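Local atomic coordinates of OxyR (Porphyromonas gingivalis, PDB entry 3HO7), a protein that probably binds DNA as a LysR-family transcription factor that activates genes in response to redox stress, this chain being its regulatory domain. Residues Y82-G87 with R184-V189; L111-E116 with I158-Q163. All blocks are in the same frame, centred on the assembly; numbering follows the deposited sequence.

Contact 1 (Y82-G87 with R184-V189); sequences YEEFLG and RPVREV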
loop_
_atom_site.group_PDB
_atom_site.type_symbol
_atom_site.label_atom_id
_atom_site.label_comp_id
_atom_site.label_asym_id
_atom_site.label_seq_id
_atom_site.Cartn_x
_atom_site.Cartn_y
_atom_site.Cartn_z
ATOM N N TYR A 82 10.911 1.700 -18.666
ATOM C CA TYR A 82 10.078 2.884 -18.512
ATOM C C TYR A 82 8.655 2.443 -18.225
ATOM O O TYR A 82 8.271 1.318 -18.535
ATOM C CB TYR A 82 10.120 3.751 -19.771
ATOM C CG TYR A 82 11.472 4.358 -20.053
ATOM C CD1 TYR A 82 12.341 3.773 -20.965
ATOM C CD2 TYR A 82 11.886 5.514 -19.402
ATOM C CE1 TYR A 82 13.580 4.321 -21.222
ATOM C CE2 TYR A 82 13.125 6.071 -19.655
ATOM C CZ TYR A 82 13.968 5.469 -20.566
ATOM O OH TYR A 82 15.205 6.011 -20.826
ATOM N N GLU A 83 7.868 3.326 -17.629
ATOM C CA GLU A 83 6.508 2.972 -17.272
ATOM C C GLU A 83 5.626 4.205 -17.302
ATOM O O GLU A 83 5.912 5.200 -16.639
ATOM C CB GLU A 83 6.469 2.332 -15.887
ATOM C CG GLU A 83 5.086 1.878 -15.460
ATOM C CD GLU A 83 5.114 1.073 -14.177
ATOM O OE1 GLU A 83 5.997 1.330 -13.336
ATOM O OE2 GLU A 83 4.251 0.189 -14.010
ATOM N N GLU A 84 4.577 4.149 -18.109
ATOM C CA GLU A 84 3.662 5.266 -18.236
ATOM C C GLU A 84 2.766 5.455 -17.026
ATOM O O GLU A 84 2.273 4.493 -16.446
ATOM C CB GLU A 84 2.781 5.097 -19.475
ATOM C CG GLU A 84 3.462 5.439 -20.779
ATOM C CD GLU A 84 2.474 5.694 -21.899
ATOM O OE1 GLU A 84 1.314 6.047 -21.607
ATOM O OE2 GLU A 84 2.863 5.548 -23.072
ATOM N N PHE A 85 2.542 6.714 -16.674
ATOM C CA PHE A 85 1.504 7.077 -15.729
ATOM C C PHE A 85 0.185 7.121 -16.485
ATOM O O PHE A 85 0.116 7.647 -17.599
ATOM C CB PHE A 85 1.778 8.452 -15.129
ATOM C CG PHE A 85 2.888 8.468 -14.127
ATOM C CD1 PHE A 85 2.702 7.938 -12.862
ATOM C CD2 PHE A 85 4.115 9.030 -14.441
ATOM C CE1 PHE A 85 3.721 7.957 -11.932
ATOM C CE2 PHE A 85 5.138 9.055 -13.515
ATOM C CZ PHE A 85 4.940 8.517 -12.257
ATOM N N LEU A 86 -0.857 6.564 -15.883
ATOM C CA LEU A 86 -2.182 6.603 -16.479
ATOM C C LEU A 86 -3.163 7.257 -15.524
ATOM O O LEU A 86 -3.055 7.111 -14.305
ATOM C CB LEU A 86 -2.666 5.197 -16.846
ATOM C CG LEU A 86 -1.932 4.462 -17.974
ATOM C CD1 LEU A 86 -2.580 3.109 -18.220
ATOM C CD2 LEU A 86 -1.922 5.296 -19.243
ATOM N N GLY A 87 -4.110 7.997 -16.086
ATOM C CA GLY A 87 -5.183 8.573 -15.299
ATOM C C GLY A 87 -6.111 7.489 -14.790
ATOM O O GLY A 87 -6.477 6.567 -15.519
ATOM N N ARG A 184 3.053 11.409 -23.541
ATOM C CA ARG A 184 2.582 10.691 -22.364
ATOM C C ARG A 184 3.668 10.594 -21.294
ATOM O O ARG A 184 4.814 10.251 -21.591
ATOM C CB ARG A 184 2.090 9.296 -22.753
ATOM C CG ARG A 184 0.976 9.304 -23.787
ATOM C CD ARG A 184 0.478 7.900 -24.083
ATOM N NE ARG A 184 -0.477 7.898 -25.184
ATOM C CZ ARG A 184 -0.131 7.878 -26.466
ATOM N NH1 ARG A 184 1.151 7.857 -26.807
ATOM N NH2 ARG A 184 -1.065 7.880 -27.407
ATOM N N PRO A 185 3.308 10.898 -20.041
ATOM C CA PRO A 185 4.257 10.861 -18.936
ATOM C C PRO A 185 4.716 9.444 -18.614
ATOM O O PRO A 185 3.899 8.524 -18.539
ATOM C CB PRO A 185 3.454 11.436 -17.765
ATOM C CG PRO A 185 2.032 11.200 -18.123
ATOM C CD PRO A 185 1.966 11.326 -19.610
ATOM N N VAL A 186 6.021 9.277 -18.434
ATOM C CA VAL A 186 6.579 7.995 -18.030
ATOM C C VAL A 186 7.584 8.186 -16.903
ATOM O O VAL A 186 8.284 9.199 -16.844
ATOM C CB VAL A 186 7.294 7.284 -19.196
ATOM C CG1 VAL A 186 6.480 7.413 -20.470
ATOM C CG2 VAL A 186 8.689 7.858 -19.390
ATOM N N ARG A 187 7.648 7.210 -16.005
ATOM C CA ARG A 187 8.716 7.180 -15.022
ATOM C C ARG A 187 9.707 6.106 -15.436
ATOM O O ARG A 187 9.378 5.215 -16.219
ATOM C CB ARG A 187 8.177 6.888 -13.620
ATOM C CG ARG A 187 7.763 5.449 -13.394
ATOM C CD ARG A 187 7.313 5.252 -11.964
ATOM N NE ARG A 187 6.752 3.926 -11.747
ATOM C CZ ARG A 187 6.260 3.516 -10.584
ATOM N NH1 ARG A 187 6.264 4.336 -9.542
ATOM N NH2 ARG A 187 5.764 2.292 -10.466
ATOM N N GLU A 188 10.925 6.201 -14.921
ATOM C CA GLU A 188 11.938 5.199 -15.210
ATOM C C GLU A 188 12.178 4.348 -13.977
ATOM O O GLU A 188 12.473 4.870 -12.902
ATOM C CB GLU A 188 13.239 5.857 -15.671
ATOM C CG GLU A 188 13.872 6.774 -14.641
ATOM C CD GLU A 188 15.103 7.480 -15.167
ATOM O OE1 GLU A 188 15.922 6.828 -15.848
ATOM O OE2 GLU A 188 15.250 8.693 -14.902
ATOM N N VAL A 189 12.024 3.038 -14.132
ATOM C CA VAL A 189 12.316 2.102 -13.061
ATOM C C VAL A 189 13.759 1.644 -13.223
ATOM O O VAL A 189 14.141 1.150 -14.282
ATOM C CB VAL A 189 11.363 0.891 -13.099
ATOM C CG1 VAL A 189 11.680 -0.072 -11.968
ATOM C CG2 VAL A 189 9.914 1.357 -13.015
HETATM O O HOH W 1 16.817 6.995 -18.992
#

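Contact 2 (L111-E116 with I158-Q163); sequences LWLLDE and ITFIPQ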
loop_
_atom_site.group_PDB
_atom_site.type_symbol
_atom_site.label_atom_id
_atom_site.label_comp_id
_atom_site.label_asym_id
_atom_site.label_seq_id
_atom_site.Cartn_x
_atom_site.Cartn_y
_atom_site.Cartn_z
ATOM N N LEU A 111 -8.010 15.724 -6.709
ATOM C CA LEU A 111 -6.844 14.985 -7.178
ATOM C C LEU A 111 -6.081 14.383 -6.003
ATOM O O LEU A 111 -5.851 15.052 -4.993
ATOM C CB LEU A 111 -5.924 15.915 -7.972
ATOM C CG LEU A 111 -4.623 15.333 -8.523
ATOM C CD1 LEU A 111 -4.925 14.267 -9.566
ATOM C CD2 LEU A 111 -3.748 16.431 -9.110
ATOM N N TRP A 112 -5.705 13.114 -6.127
ATOM C CA TRP A 112 -4.921 12.463 -5.089
ATOM C C TRP A 112 -3.523 12.232 -5.634
ATOM O O TRP A 112 -3.343 11.515 -6.612
ATOM C CB TRP A 112 -5.552 11.130 -4.690
ATOM C CG TRP A 112 -6.993 11.238 -4.312
ATOM C CD1 TRP A 112 -8.063 10.791 -5.028
ATOM C CD2 TRP A 112 -7.526 11.838 -3.128
ATOM N NE1 TRP A 112 -9.229 11.073 -4.363
ATOM C CE2 TRP A 112 -8.927 11.717 -3.193
ATOM C CE3 TRP A 112 -6.955 12.468 -2.019
ATOM C CZ2 TRP A 112 -9.764 12.199 -2.192
ATOM C CZ3 TRP A 112 -7.786 12.946 -1.029
ATOM C CH2 TRP A 112 -9.176 12.809 -1.120
ATOM N N LEU A 113 -2.534 12.833 -4.989
ATOM C CA LEU A 113 -1.163 12.720 -5.452
ATOM C C LEU A 113 -0.273 12.085 -4.404
ATOM O O LEU A 113 -0.269 12.495 -3.248
ATOM C CB LEU A 113 -0.610 14.094 -5.830
ATOM C CG LEU A 113 -1.302 14.836 -6.973
ATOM C CD1 LEU A 113 -0.667 16.200 -7.180
ATOM C CD2 LEU A 113 -1.258 14.027 -8.256
ATOM N N LEU A 114 0.488 11.081 -4.814
ATOM C CA LEU A 114 1.430 10.461 -3.909
ATOM C C LEU A 114 2.598 11.420 -3.767
ATOM O O LEU A 114 3.154 11.880 -4.758
ATOM C CB LEU A 114 1.908 9.124 -4.475
ATOM C CG LEU A 114 0.841 8.039 -4.627
ATOM C CD1 LEU A 114 1.317 6.925 -5.546
ATOM C CD2 LEU A 114 0.440 7.486 -3.271
ATOM N N ASP A 115 2.969 11.711 -2.529
ATOM C CA ASP A 115 4.102 12.585 -2.248
ATOM C C ASP A 115 5.336 12.168 -3.044
ATOM O O ASP A 115 5.993 13.000 -3.669
ATOM C CB ASP A 115 4.424 12.587 -0.751
ATOM C CG ASP A 115 3.298 13.162 0.089
ATOM O OD1 ASP A 115 2.573 14.049 -0.408
ATOM O OD2 ASP A 115 3.141 12.728 1.251
ATOM N N GLU A 116 5.643 10.874 -3.018
ATOM C CA GLU A 116 6.822 10.348 -3.699
ATOM C C GLU A 116 6.465 9.564 -4.962
ATOM O O GLU A 116 7.270 9.460 -5.887
ATOM C CB GLU A 116 7.642 9.475 -2.746
ATOM C CG GLU A 116 8.765 8.698 -3.415
ATOM C CD GLU A 116 9.732 8.095 -2.415
ATOM O OE1 GLU A 116 10.057 8.774 -1.417
ATOM O OE2 GLU A 116 10.173 6.944 -2.628
ATOM N N ILE A 158 -9.672 11.674 -8.631
ATOM C CA ILE A 158 -8.763 11.163 -9.636
ATOM C C ILE A 158 -7.378 10.937 -9.050
ATOM O O ILE A 158 -6.974 11.605 -8.099
ATOM C CB ILE A 158 -8.637 12.164 -10.802
ATOM C CG1 ILE A 158 -9.939 12.218 -11.606
ATOM C CG2 ILE A 158 -7.439 11.821 -11.674
ATOM C CD1 ILE A 158 -9.879 13.137 -12.813
ATOM N N THR A 159 -6.658 9.991 -9.644
ATOM C CA THR A 159 -5.287 9.680 -9.259
ATOM C C THR A 159 -4.553 9.104 -10.464
ATOM O O THR A 159 -5.147 8.909 -11.525
ATOM C CB THR A 159 -5.239 8.669 -8.102
ATOM O OG1 THR A 159 -3.918 8.637 -7.546
ATOM C CG2 THR A 159 -5.612 7.278 -8.593
ATOM N N PHE A 160 -3.262 8.832 -10.304
ATOM C CA PHE A 160 -2.463 8.285 -11.394
ATOM C C PHE A 160 -1.882 6.924 -11.033
ATOM O O PHE A 160 -1.299 6.752 -9.964
ATOM C CB PHE A 160 -1.363 9.270 -11.789
ATOM C CG PHE A 160 -1.891 10.583 -12.292
ATOM C CD1 PHE A 160 -2.747 10.624 -13.381
ATOM C CD2 PHE A 160 -1.536 11.773 -11.680
ATOM C CE1 PHE A 160 -3.244 11.830 -13.851
ATOM C CE2 PHE A 160 -2.029 12.983 -12.147
ATOM C CZ PHE A 160 -2.885 13.011 -13.233
ATOM N N ILE A 161 -2.050 5.955 -11.926
ATOM C CA ILE A 161 -1.562 4.601 -11.671
ATOM C C ILE A 161 -0.512 4.171 -12.691
ATOM O O ILE A 161 -0.499 4.655 -13.818
ATOM C CB ILE A 161 -2.709 3.572 -11.647
ATOM C CG1 ILE A 161 -3.417 3.514 -12.999
ATOM C CG2 ILE A 161 -3.705 3.914 -10.548
ATOM C CD1 ILE A 161 -4.416 2.375 -13.109
ATOM N N PRO A 162 0.372 3.250 -12.288
ATOM C CA PRO A 162 1.448 2.783 -13.151
ATOM C C PRO A 162 0.935 1.776 -14.170
ATOM O O PRO A 162 0.039 0.993 -13.863
ATOM C CB PRO A 162 2.418 2.101 -12.170
ATOM C CG PRO A 162 1.800 2.250 -10.783
ATOM C CD PRO A 162 0.359 2.547 -10.998
ATOM N N GLN A 163 1.510 1.797 -15.371
ATOM C CA GLN A 163 1.075 0.915 -16.450
ATOM C C GLN A 163 1.039 -0.556 -16.035
ATOM O O GLN A 163 0.112 -1.282 -16.387
ATOM C CB GLN A 163 1.971 1.090 -17.679
ATOM C CG GLN A 163 1.820 -0.006 -18.726
ATOM C CD GLN A 163 0.406 -0.123 -19.262
ATOM O OE1 GLN A 163 -0.300 0.875 -19.412
ATOM N NE2 GLN A 163 -0.013 -1.349 -19.561
#

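Contact 1 (Y82-G87 with R184-V189)
Glu83 and Arg187 form the hydrogen-bonded pair of a twisted antiparallel ladder between strands 75-89 and 184-194, two long strands of the type that run between the lobes in the periplasmic-binding-protein fold of LysR regulatory domains. Glu83 N donates to Arg187 O (2.8 Å) and Arg187 N returns a bond to Glu83 O (2.7 Å); Phe85 N reaches Pro185 O. The same pair is joined by its side chains, which lie alongside. NE and NH2 of Arg187 grip Glu83 OE1 side-on, NH2 at 3.0 Å; the oxygen lies in the guanidinium plane, yet both nitrogens come to it from one face of the carboxylate, whose plane is turned 49° away. Phe85 crosses the base of this arginine at about a right angle, its CE2 3.7 Å from Arg187 CB. Val186 spreads its branches: CG1 meets Glu84 CG at 3.6 Å, and CG2 lies near the Tyr82 ring. A water bridges Tyr82 OH and Glu188 OE1, while Arg190 and Lys69 pair with the carboxylate of Glu188. Because Glu83 OE2 also accepts from Leu164 N and Arg187 NH2 donates to Thr20 O, both members of the buried ion pair have further partners, which probably favours its charged form.

Contact 2 (L111-E116 with I158-Q163)
Leu111 CD1 and Leu113 CD2 both come to one corner of the Phe160 ring, each 4.1 Å from Phe160 CE2. Leu113 runs alongside the phenylalanine, pointing the same way, whereas Leu111 meets it at a slant. With CG anti to the backbone N (chi1 179°), Leu111 brings CD1 between Phe160 and Ile158, where it also lies 4.1 Å from Ile158 CG2. Phe127 and Phe180 add their rings around Phe160 and extend this apolar cluster. Strand 158-162 belongs to the sheet of the LysR regulatory domain, with strand 75-89 as its neighbour, and residues 111-116 run past its start, making a single backbone bridge at Leu111 and Ile158. There Trp112 N donates to Ile158 O at 2.8 Å, a nearly straight bond (160° at the hydrogen) that arrives close to the C=O axis. The indole lies beside the same carbonyl, its CD1 3.4 Å from Ile158 O, and packs against Phe148 of helix 145-153, while NE1 donates to Gln156 O. One residue further along the strand, the hydroxyl of Thr159 stands anti to its own backbone N (chi1 -166°) and donates a hydrogen bond to Trp112 O, OG1 lying 3.1 Å from that oxygen.

Followed from the N terminus, the chain builds strands 11-17, 40-46 and 63-66 before it enters strand 75-89, whose residues 82-87 meet 184-189 much later, so contact 1 closes a loop of 96 residues. Within that loop lies the smaller one of contact 2, in which 111-116 meets 158-163 after 41 intervening residues that include helix 145-153. The two contacts are thus nested and do not cross, and their centres lie about 11 Å apart. They join directly where strand 158-162 lines up beside strand 75-89: Leu86 O is 2.8 Å from Ile161 N, probably a hydrogen bond. Together they tie the loop at 111-116, through strand 158-162, to the pair of long strands.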